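Local atomic coordinates of quinonprotein alcohol dehydrogenase-like protein (Bacteroides thetaiotaomicron VPI-5482, PDB entry 4R5O), a protein that is of unknown function but binds calcium ions and pairs an immunoglobulin-like beta-sandwich domain with a seven-bladed beta-propeller. Residues N287-E292 against Y350-G355; L270-K275 against N299-K304; K235-D240 against N305-E310; Y341-S344 against A348-K351. One frame throughout, in Å; residues are numbered along the deposited sequence.

Contact 1: N287-E292 against Y350-G355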
# COMPACT_ATOMS: atom_id res chain seq x y z
N ASN A 287 -23.05 -0.80 -11.36
CA ASN A 287 -22.58 0.02 -12.48
C ASN A 287 -21.28 0.73 -12.12
O ASN A 287 -20.92 0.83 -10.95
CB ASN A 287 -23.65 1.04 -12.91
CG ASN A 287 -24.83 0.42 -13.60
OD1 ASN A 287 -25.98 0.76 -13.33
ND2 ASN A 287 -24.60 -0.60 -14.41
N VAL A 288 -20.54 1.16 -13.17
CA VAL A 288 -19.26 1.86 -13.01
C VAL A 288 -19.53 3.31 -13.23
O VAL A 288 -20.24 3.68 -14.16
CB VAL A 288 -18.16 1.29 -13.94
CG1 VAL A 288 -16.98 2.25 -14.09
CG2 VAL A 288 -17.70 -0.06 -13.40
N TYR A 289 -18.95 4.14 -12.35
CA TYR A 289 -19.08 5.58 -12.39
C TYR A 289 -17.75 6.26 -12.52
O TYR A 289 -16.78 5.86 -11.89
CB TYR A 289 -19.77 6.09 -11.11
CG TYR A 289 -21.23 5.76 -11.01
CD1 TYR A 289 -21.66 4.48 -10.65
CD2 TYR A 289 -22.20 6.75 -11.13
CE1 TYR A 289 -23.01 4.17 -10.53
CE2 TYR A 289 -23.56 6.46 -11.00
CZ TYR A 289 -23.96 5.17 -10.70
OH TYR A 289 -25.29 4.90 -10.53
N THR A 290 -17.72 7.33 -13.28
CA THR A 290 -16.57 8.20 -13.41
C THR A 290 -17.12 9.62 -13.54
O THR A 290 -18.32 9.82 -13.39
CB THR A 290 -15.64 7.76 -14.55
OG1 THR A 290 -14.39 8.46 -14.44
CG2 THR A 290 -16.26 7.93 -15.96
N LEU A 291 -16.26 10.59 -13.78
CA LEU A 291 -16.64 11.99 -14.00
C LEU A 291 -16.26 12.45 -15.39
O LEU A 291 -15.29 11.97 -16.00
CB LEU A 291 -15.98 12.94 -12.97
CG LEU A 291 -16.23 12.72 -11.49
CD1 LEU A 291 -15.51 13.77 -10.72
CD2 LEU A 291 -17.70 12.75 -11.12
N GLU A 292 -17.03 13.41 -15.89
CA GLU A 292 -16.82 14.06 -17.16
C GLU A 292 -16.59 15.52 -16.87
O GLU A 292 -17.24 16.09 -15.98
CB GLU A 292 -18.02 13.82 -18.10
CG GLU A 292 -17.87 14.46 -19.46
CD GLU A 292 -19.00 14.19 -20.42
OE1 GLU A 292 -20.17 14.30 -19.99
OE2 GLU A 292 -18.72 13.93 -21.61
N TYR A 350 -18.57 15.56 -1.04
CA TYR A 350 -19.96 15.37 -1.40
C TYR A 350 -20.29 13.89 -1.31
O TYR A 350 -19.47 13.05 -1.69
CB TYR A 350 -20.21 15.92 -2.81
CG TYR A 350 -20.21 17.43 -2.87
CD1 TYR A 350 -19.02 18.14 -2.98
CD2 TYR A 350 -21.40 18.15 -2.83
CE1 TYR A 350 -19.01 19.54 -3.01
CE2 TYR A 350 -21.41 19.54 -2.88
CZ TYR A 350 -20.21 20.23 -2.98
OH TYR A 350 -20.19 21.61 -3.05
N LYS A 351 -21.45 13.58 -0.74
CA LYS A 351 -21.98 12.22 -0.63
C LYS A 351 -23.09 12.09 -1.66
O LYS A 351 -24.20 12.57 -1.42
CB LYS A 351 -22.46 11.88 0.79
CG LYS A 351 -23.04 10.49 0.91
CD LYS A 351 -23.38 10.05 2.34
CE LYS A 351 -24.62 10.63 2.93
NZ LYS A 351 -24.84 10.10 4.30
N TYR A 352 -22.75 11.54 -2.85
CA TYR A 352 -23.71 11.36 -3.92
C TYR A 352 -24.49 10.09 -3.70
O TYR A 352 -23.92 9.02 -3.58
CB TYR A 352 -23.05 11.36 -5.31
CG TYR A 352 -24.00 11.06 -6.46
CD1 TYR A 352 -25.07 11.90 -6.74
CD2 TYR A 352 -23.79 9.97 -7.30
CE1 TYR A 352 -25.95 11.64 -7.80
CE2 TYR A 352 -24.65 9.70 -8.37
CZ TYR A 352 -25.73 10.55 -8.61
OH TYR A 352 -26.58 10.31 -9.67
N ILE A 353 -25.80 10.23 -3.71
CA ILE A 353 -26.72 9.12 -3.57
C ILE A 353 -27.25 8.86 -4.95
O ILE A 353 -28.01 9.66 -5.49
CB ILE A 353 -27.80 9.45 -2.52
CG1 ILE A 353 -27.11 9.70 -1.14
CG2 ILE A 353 -28.80 8.30 -2.44
CD1 ILE A 353 -27.91 10.51 -0.10
N LEU A 354 -26.79 7.76 -5.55
CA LEU A 354 -27.13 7.31 -6.90
C LEU A 354 -28.61 7.61 -7.23
O LEU A 354 -29.50 7.18 -6.50
CB LEU A 354 -26.85 5.79 -7.06
CG LEU A 354 -25.55 5.20 -6.54
CD1 LEU A 354 -25.56 3.67 -6.63
CD2 LEU A 354 -24.35 5.80 -7.23
N GLY A 355 -28.83 8.37 -8.31
CA GLY A 355 -30.16 8.74 -8.79
C GLY A 355 -30.80 9.95 -8.13
O GLY A 355 -31.82 10.46 -8.63

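Contact 2: L270-K275 against N299-K304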
# COMPACT_ATOMS: atom_id res chain seq x y z
N LEU A 270 -15.57 6.20 -25.37
CA LEU A 270 -16.88 6.46 -24.77
C LEU A 270 -17.08 7.95 -24.77
O LEU A 270 -16.10 8.67 -24.71
CB LEU A 270 -17.02 5.85 -23.34
CG LEU A 270 -17.13 4.33 -23.21
CD1 LEU A 270 -17.16 3.94 -21.75
CD2 LEU A 270 -18.37 3.79 -23.91
N ASP A 271 -18.33 8.42 -24.86
CA ASP A 271 -18.61 9.86 -24.87
C ASP A 271 -18.51 10.39 -23.43
O ASP A 271 -19.52 10.68 -22.79
CB ASP A 271 -19.99 10.16 -25.51
CG ASP A 271 -20.33 11.63 -25.75
OD1 ASP A 271 -19.38 12.48 -25.77
OD2 ASP A 271 -21.52 11.93 -25.96
N ILE A 272 -17.26 10.46 -22.90
CA ILE A 272 -16.90 10.94 -21.56
C ILE A 272 -15.63 11.76 -21.72
O ILE A 272 -14.54 11.18 -21.78
CB ILE A 272 -16.76 9.82 -20.48
CG1 ILE A 272 -17.96 8.85 -20.45
CG2 ILE A 272 -16.49 10.44 -19.06
CD1 ILE A 272 -17.72 7.54 -19.75
N ILE A 273 -15.78 13.10 -21.83
CA ILE A 273 -14.66 14.03 -21.96
C ILE A 273 -14.00 14.19 -20.61
O ILE A 273 -14.65 14.55 -19.64
CB ILE A 273 -15.08 15.43 -22.54
CG1 ILE A 273 -16.10 15.40 -23.74
CG2 ILE A 273 -13.88 16.39 -22.73
CD1 ILE A 273 -15.69 14.72 -24.92
N GLN A 274 -12.70 13.95 -20.56
CA GLN A 274 -11.91 14.11 -19.34
C GLN A 274 -10.74 15.06 -19.63
O GLN A 274 -10.11 14.98 -20.68
CB GLN A 274 -11.44 12.76 -18.82
CG GLN A 274 -12.60 11.87 -18.36
CD GLN A 274 -12.17 10.53 -17.84
OE1 GLN A 274 -11.16 9.94 -18.28
NE2 GLN A 274 -13.00 9.96 -16.97
N LYS A 275 -10.53 16.01 -18.71
CA LYS A 275 -9.47 17.01 -18.82
C LYS A 275 -8.59 16.96 -17.56
O LYS A 275 -7.87 17.91 -17.27
CB LYS A 275 -10.06 18.41 -19.03
CG LYS A 275 -10.88 18.59 -20.30
CD LYS A 275 -11.38 20.02 -20.43
CE LYS A 275 -12.18 20.23 -21.69
NZ LYS A 275 -12.67 21.63 -21.79
N ASN A 299 -19.85 16.15 -14.63
CA ASN A 299 -20.97 15.22 -14.74
C ASN A 299 -20.61 13.88 -14.15
O ASN A 299 -19.58 13.32 -14.51
CB ASN A 299 -21.39 15.04 -16.19
CG ASN A 299 -21.75 16.30 -16.91
OD1 ASN A 299 -22.61 17.08 -16.49
ND2 ASN A 299 -21.15 16.48 -18.06
N ILE A 300 -21.44 13.36 -13.22
CA ILE A 300 -21.29 12.01 -12.67
C ILE A 300 -21.83 11.07 -13.72
O ILE A 300 -23.03 11.12 -14.04
CB ILE A 300 -21.96 11.83 -11.29
CG1 ILE A 300 -21.48 12.92 -10.30
CG2 ILE A 300 -21.72 10.41 -10.76
CD1 ILE A 300 -22.23 13.00 -9.01
N VAL A 301 -20.94 10.28 -14.34
CA VAL A 301 -21.35 9.42 -15.44
C VAL A 301 -21.51 7.97 -14.96
O VAL A 301 -20.59 7.38 -14.44
CB VAL A 301 -20.35 9.50 -16.62
CG1 VAL A 301 -20.76 8.56 -17.76
CG2 VAL A 301 -20.24 10.93 -17.14
N LYS A 302 -22.69 7.40 -15.18
CA LYS A 302 -23.04 6.01 -14.94
C LYS A 302 -22.73 5.24 -16.21
O LYS A 302 -23.20 5.64 -17.27
CB LYS A 302 -24.51 5.91 -14.54
CG LYS A 302 -25.12 4.54 -14.35
CD LYS A 302 -26.59 4.78 -14.08
CE LYS A 302 -27.43 3.61 -13.70
NZ LYS A 302 -28.83 4.01 -13.41
N ILE A 303 -21.91 4.18 -16.11
CA ILE A 303 -21.56 3.37 -17.28
C ILE A 303 -22.28 2.06 -17.07
O ILE A 303 -21.94 1.31 -16.15
CB ILE A 303 -20.02 3.21 -17.52
CG1 ILE A 303 -19.27 4.58 -17.38
CG2 ILE A 303 -19.76 2.52 -18.87
CD1 ILE A 303 -17.65 4.55 -17.34
N LYS A 304 -23.34 1.81 -17.86
CA LYS A 304 -24.09 0.58 -17.65
C LYS A 304 -23.35 -0.59 -18.34
O LYS A 304 -22.37 -0.36 -19.06
CB LYS A 304 -25.53 0.75 -18.15
CG LYS A 304 -26.32 1.91 -17.52
CD LYS A 304 -27.71 1.98 -18.14
CE LYS A 304 -28.57 3.11 -17.64
NZ LYS A 304 -29.92 3.06 -18.27

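Contact 3: K235-D240 against N305-E310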
# COMPACT_ATOMS: atom_id res chain seq x y z
N LYS A 235 -14.04 -5.63 -20.35
CA LYS A 235 -13.27 -4.50 -20.88
C LYS A 235 -12.43 -3.82 -19.81
O LYS A 235 -12.76 -3.86 -18.63
CB LYS A 235 -14.20 -3.43 -21.51
CG LYS A 235 -15.18 -3.91 -22.60
CD LYS A 235 -14.51 -4.47 -23.83
CE LYS A 235 -15.55 -4.99 -24.80
NZ LYS A 235 -14.93 -5.48 -26.07
N VAL A 236 -11.37 -3.15 -20.26
CA VAL A 236 -10.54 -2.28 -19.44
C VAL A 236 -10.92 -0.83 -19.75
O VAL A 236 -10.65 -0.36 -20.85
CB VAL A 236 -9.02 -2.51 -19.62
CG1 VAL A 236 -8.21 -1.56 -18.73
CG2 VAL A 236 -8.64 -3.96 -19.35
N LEU A 237 -11.56 -0.13 -18.81
CA LEU A 237 -11.89 1.29 -18.97
C LEU A 237 -10.70 2.11 -18.54
O LEU A 237 -10.14 1.79 -17.50
CB LEU A 237 -13.14 1.66 -18.15
CG LEU A 237 -14.43 1.02 -18.62
CD1 LEU A 237 -15.51 1.08 -17.56
CD2 LEU A 237 -14.89 1.68 -19.90
N SER A 238 -10.26 3.11 -19.31
CA SER A 238 -9.09 3.88 -18.90
C SER A 238 -9.31 5.42 -18.94
O SER A 238 -10.06 5.95 -19.77
CB SER A 238 -7.89 3.54 -19.77
OG SER A 238 -8.06 4.00 -21.09
N ASN A 239 -8.65 6.09 -17.99
CA ASN A 239 -8.43 7.52 -17.84
C ASN A 239 -6.97 7.75 -18.16
O ASN A 239 -6.12 7.28 -17.41
CB ASN A 239 -8.82 8.00 -16.44
CG ASN A 239 -8.27 9.36 -16.08
OD1 ASN A 239 -7.63 9.51 -15.05
ND2 ASN A 239 -8.40 10.34 -16.96
N ASP A 240 -6.68 8.37 -19.32
CA ASP A 240 -5.32 8.53 -19.80
C ASP A 240 -4.92 10.01 -19.89
O ASP A 240 -3.98 10.32 -20.62
CB ASP A 240 -5.18 7.86 -21.18
CG ASP A 240 -6.18 8.26 -22.27
OD1 ASP A 240 -6.69 9.40 -22.23
OD2 ASP A 240 -6.40 7.45 -23.20
N ASN A 305 -23.79 -1.84 -18.07
CA ASN A 305 -23.25 -3.09 -18.61
C ASN A 305 -23.14 -3.08 -20.14
O ASN A 305 -22.22 -3.68 -20.70
CB ASN A 305 -24.13 -4.29 -18.18
CG ASN A 305 -24.27 -4.56 -16.68
OD1 ASN A 305 -23.75 -3.81 -15.81
ND2 ASN A 305 -24.98 -5.64 -16.35
N ASP A 306 -24.06 -2.41 -20.82
CA ASP A 306 -24.06 -2.37 -22.29
C ASP A 306 -23.26 -1.14 -22.79
O ASP A 306 -23.25 -0.86 -23.99
CB ASP A 306 -25.50 -2.38 -22.84
CG ASP A 306 -26.39 -1.20 -22.44
OD1 ASP A 306 -25.95 -0.35 -21.61
OD2 ASP A 306 -27.52 -1.12 -22.98
N PHE A 307 -22.60 -0.43 -21.85
CA PHE A 307 -21.72 0.73 -22.02
C PHE A 307 -22.52 1.96 -22.56
O PHE A 307 -21.93 2.90 -23.14
CB PHE A 307 -20.51 0.39 -22.92
CG PHE A 307 -19.40 -0.33 -22.18
CD1 PHE A 307 -19.68 -1.36 -21.28
CD2 PHE A 307 -18.07 -0.03 -22.42
CE1 PHE A 307 -18.67 -2.01 -20.58
CE2 PHE A 307 -17.04 -0.70 -21.75
CZ PHE A 307 -17.35 -1.67 -20.82
N THR A 308 -23.85 2.01 -22.24
CA THR A 308 -24.66 3.19 -22.47
C THR A 308 -24.39 4.10 -21.25
O THR A 308 -24.00 3.61 -20.19
CB THR A 308 -26.16 2.89 -22.73
OG1 THR A 308 -26.71 2.20 -21.61
CG2 THR A 308 -26.39 2.10 -24.00
N LEU A 309 -24.58 5.40 -21.40
CA LEU A 309 -24.25 6.36 -20.37
C LEU A 309 -25.44 7.15 -19.88
O LEU A 309 -26.24 7.68 -20.67
CB LEU A 309 -23.23 7.36 -20.95
CG LEU A 309 -21.96 6.79 -21.64
CD1 LEU A 309 -21.12 7.90 -22.24
CD2 LEU A 309 -21.13 5.93 -20.67
N GLU A 310 -25.49 7.33 -18.55
CA GLU A 310 -26.44 8.17 -17.82
C GLU A 310 -25.61 9.24 -17.15
O GLU A 310 -24.60 8.91 -16.54
CB GLU A 310 -27.31 7.36 -16.84
CG GLU A 310 -28.36 8.14 -16.07
CD GLU A 310 -29.31 7.28 -15.25
OE1 GLU A 310 -29.88 6.32 -15.82
OE2 GLU A 310 -29.52 7.60 -14.06

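Contact 4: Y341-S344 against A348-K351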
# COMPACT_ATOMS: atom_id res chain seq x y z
N TYR A 341 -18.73 8.92 -2.57
CA TYR A 341 -18.09 10.09 -2.00
C TYR A 341 -17.16 10.70 -3.05
O TYR A 341 -16.42 9.95 -3.69
CB TYR A 341 -17.34 9.74 -0.71
CG TYR A 341 -18.22 9.27 0.42
CD1 TYR A 341 -18.84 10.18 1.27
CD2 TYR A 341 -18.39 7.92 0.68
CE1 TYR A 341 -19.66 9.75 2.32
CE2 TYR A 341 -19.19 7.48 1.74
CZ TYR A 341 -19.82 8.40 2.55
OH TYR A 341 -20.58 7.99 3.61
N LEU A 342 -17.21 12.02 -3.26
CA LEU A 342 -16.34 12.68 -4.22
C LEU A 342 -15.92 14.04 -3.65
O LEU A 342 -16.61 14.59 -2.79
CB LEU A 342 -16.96 12.82 -5.64
CG LEU A 342 -18.25 13.60 -5.92
CD1 LEU A 342 -18.48 13.68 -7.40
CD2 LEU A 342 -19.48 12.97 -5.30
N VAL A 343 -14.73 14.53 -4.06
CA VAL A 343 -14.08 15.75 -3.56
C VAL A 343 -14.16 16.90 -4.56
O VAL A 343 -13.77 16.74 -5.71
CB VAL A 343 -12.59 15.50 -3.23
CG1 VAL A 343 -11.99 16.67 -2.45
CG2 VAL A 343 -12.40 14.20 -2.46
N SER A 344 -14.60 18.07 -4.08
CA SER A 344 -14.64 19.28 -4.88
C SER A 344 -13.26 19.94 -4.84
O SER A 344 -12.45 19.64 -3.95
CB SER A 344 -15.74 20.22 -4.42
OG SER A 344 -15.52 20.66 -3.09
N ALA A 348 -13.95 20.08 -0.20
CA ALA A 348 -15.22 19.63 0.37
C ALA A 348 -15.53 18.22 -0.14
O ALA A 348 -15.07 17.84 -1.23
CB ALA A 348 -16.36 20.60 0.04
N ILE A 349 -16.28 17.44 0.63
CA ILE A 349 -16.66 16.10 0.25
C ILE A 349 -18.14 16.11 0.08
O ILE A 349 -18.87 16.68 0.90
CB ILE A 349 -16.14 15.04 1.28
CG1 ILE A 349 -14.60 14.97 1.21
CG2 ILE A 349 -16.74 13.63 1.06
CD1 ILE A 349 -13.97 14.54 2.41
N TYR A 350 -18.57 15.56 -1.04
CA TYR A 350 -19.96 15.37 -1.40
C TYR A 350 -20.29 13.89 -1.31
O TYR A 350 -19.47 13.05 -1.69
CB TYR A 350 -20.21 15.92 -2.81
CG TYR A 350 -20.21 17.43 -2.87
CD1 TYR A 350 -19.02 18.14 -2.98
CD2 TYR A 350 -21.40 18.15 -2.83
CE1 TYR A 350 -19.01 19.54 -3.01
CE2 TYR A 350 -21.41 19.54 -2.88
CZ TYR A 350 -20.21 20.23 -2.98
OH TYR A 350 -20.19 21.61 -3.05
N LYS A 351 -21.45 13.58 -0.74
CA LYS A 351 -21.98 12.22 -0.63
C LYS A 351 -23.09 12.09 -1.66
O LYS A 351 -24.20 12.57 -1.42
CB LYS A 351 -22.46 11.88 0.79
CG LYS A 351 -23.04 10.49 0.91
CD LYS A 351 -23.38 10.05 2.34
CE LYS A 351 -24.62 10.63 2.93
NZ LYS A 351 -24.84 10.10 4.30

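Contact 1: N287-E292 against Y350-G355
The hydroxyl of Y289 is hydrogen-bonded to D285 OD2, and the same oxygen lies 3.5 Å from L354 CD2. This contact joins two neighbouring blades of the beta-propeller. Y289 belongs to strand 288-294 of one blade. L354 belongs to the next blade. No hydrogen bond crosses between 287-292 and 350-355, so the join is made by side chains. L354 CD2 sits over one face of the Y289 ring in a CH-pi contact, 4.0 Å from the centroid and 30° off the ring normal. The methyl is shifted toward the hydroxyl end, with CZ of Y289 3.5 Å from L354 CD2. CG of L354 is anti to its carbonyl carbon (chi1 -45°). CD1 carries on the extended line of the chain, and CD2, the other branch, lies over the ring. Y352 adds a looser touch. Its ring presents an edge to Y289, CE2 to CE2 at 4.3 Å. The side chain of Y352 lies about 10 Å from the bound calcium ion, which D356 and D358 hold just beyond this loop. Y352 also ties down the loop itself: its OH accepts a hydrogen bond from G355 N at 3.3 Å, with an N-H...O angle of 156°.

Contact 2: L270-K275 against N299-K304
L270 and I272 face I303 and V301 without any backbone hydrogen bond between them, and the CA atoms of I272 and V301 are 7.7 Å apart. The chain bends at D271, the centre of an inverse gamma turn, where I272 N makes a weak bond to L270 O. L270 and I272 on the two sides of this corner both point toward 299-304. The contact is wholly apolar and buried, a face between two adjacent propeller blades. I272 is at its centre. Its CG1 is anti to the carbonyl carbon (chi1 -49°) and the chain is extended at chi2, which carries CD1 forward to meet two partners. The ends of I272 and V301 meet head-on, with I272 CD1 3.8 Å from V301 CG1. I303 comes to the same methyl at a slant, and I272 CD1 is 3.8 Å from I303 CD1. The other branch of I303 serves L270: I303 CG2 is 4.1 Å from L270 CD1. I303 therefore straddles both residues of the corner. E292 links the two segments at one end, accepting from I273 N through OE2 and from N299 ND2 through OE1. L309 of strand 309-314 touches both I272 and V301. Strand 246-252 pairs with the 270-275 side, V248 packing on I272 and Y250 on L270.

Contact 3: K235-D240 against N305-E310
The ring of F307 meets K235 and L237 through CZ and CE2, joining strand 235-239 of one propeller blade to the turn before strand 309-314 of the next. K235 lays its aliphatic part against the ring at a slant, with K235 CG 3.6 Å from F307 CZ and K235 CB 3.7 Å from the same atom. L237 and F307 run antiparallel alongside one another, L237 CD2 ending 3.7 Å from F307 CE2. K235 bends at chi2 (-63°), which turns its amine away from the phenylalanine. The amine is hydrogen-bonded to D252 OD1. D252 is a calcium-binding residue of this protein, though no calcium is bound to it in this model. Separately, a calcium ion lies about 4 Å from the lysine side chain. The lysine thus spans the blade packing and the neighbourhood of a metal site. Y250 also packs on F307, with the two rings edge-to-face. F307 is presented by an Asx turn, in which it is the middle residue and has a positive phi. D306 OD1 closes the turn. It takes T308 N at 3.2 Å from above the carboxylate plane. T308 OG1 reaches D306 OD1 from the same face, on its syn side, at 2.7 Å.

Contact 4: Y341-S344 against A348-K351
Y341 and K351 run alongside each other in the same direction, on one face of a beta hairpin. The lysine stem follows the tyrosine, with K351 CG 3.7 Å from Y341 CE1 and K351 CD 3.7 Å from Y341 OH. CG of K351 is anti to the backbone N (chi1 179°), which starts the stem along the ring. V343 and I349 share this face. I349 lies across Y341 and puts its CG2 methyl 4.0 Å from Y341 CD1.

L342 and Y350 occupy the other face. The first torsion of L342 (chi1 61°) brings CD2 over toward Y350, 3.9 Å from Y350 CB. Farther along, the Y350 ring turns an edge to S344: Y350 CE1 is 3.6 Å from S344 CB, near the ring plane.

The antiparallel backbone sets these pairs. L342 and Y350 form a hydrogen-bonded pair, with Y350 N to L342 O at 2.8 Å and nearly straight (176°). L342 N returns a bond to Y350 O. Y341 with K351 and V343 with I349 are non-hydrogen-bonded pairs. S344 N bonds to A348 O near the turn, and S344 OG takes a weak bond from A348 N.

Strand 339-343 runs between strands 332-333 and 349-353 of this blade. F316 stacks on Y350 and touches L342. On the opposite face, Y341 and I349 both pack on strand 386-392 of the next blade, and V343 and I349 meet I373 of strand 371-379.

All four contacts lie in three successive blades of the propeller. Contacts 2 and 3 both join the blade of residues 228-274 to that of residues 281-314, and their centres are about 8 Å apart. Contact 1 joins the latter blade to that of residues 332-353, within which contact 4 is a hairpin. Contact 1 touches both contact 2 and contact 4, each about 10 Å away between centres, and shares Y350 and K351 with contact 4. Contacts 2 and 4 also meet, through I300 and L342. Contacts 3 and 4 are about 22 Å apart between centres. Along the chain, contact 2 falls between the segments of contact 3, those of contact 1 alternate with both, and contact 4 opens after contacts 2 and 3 have closed.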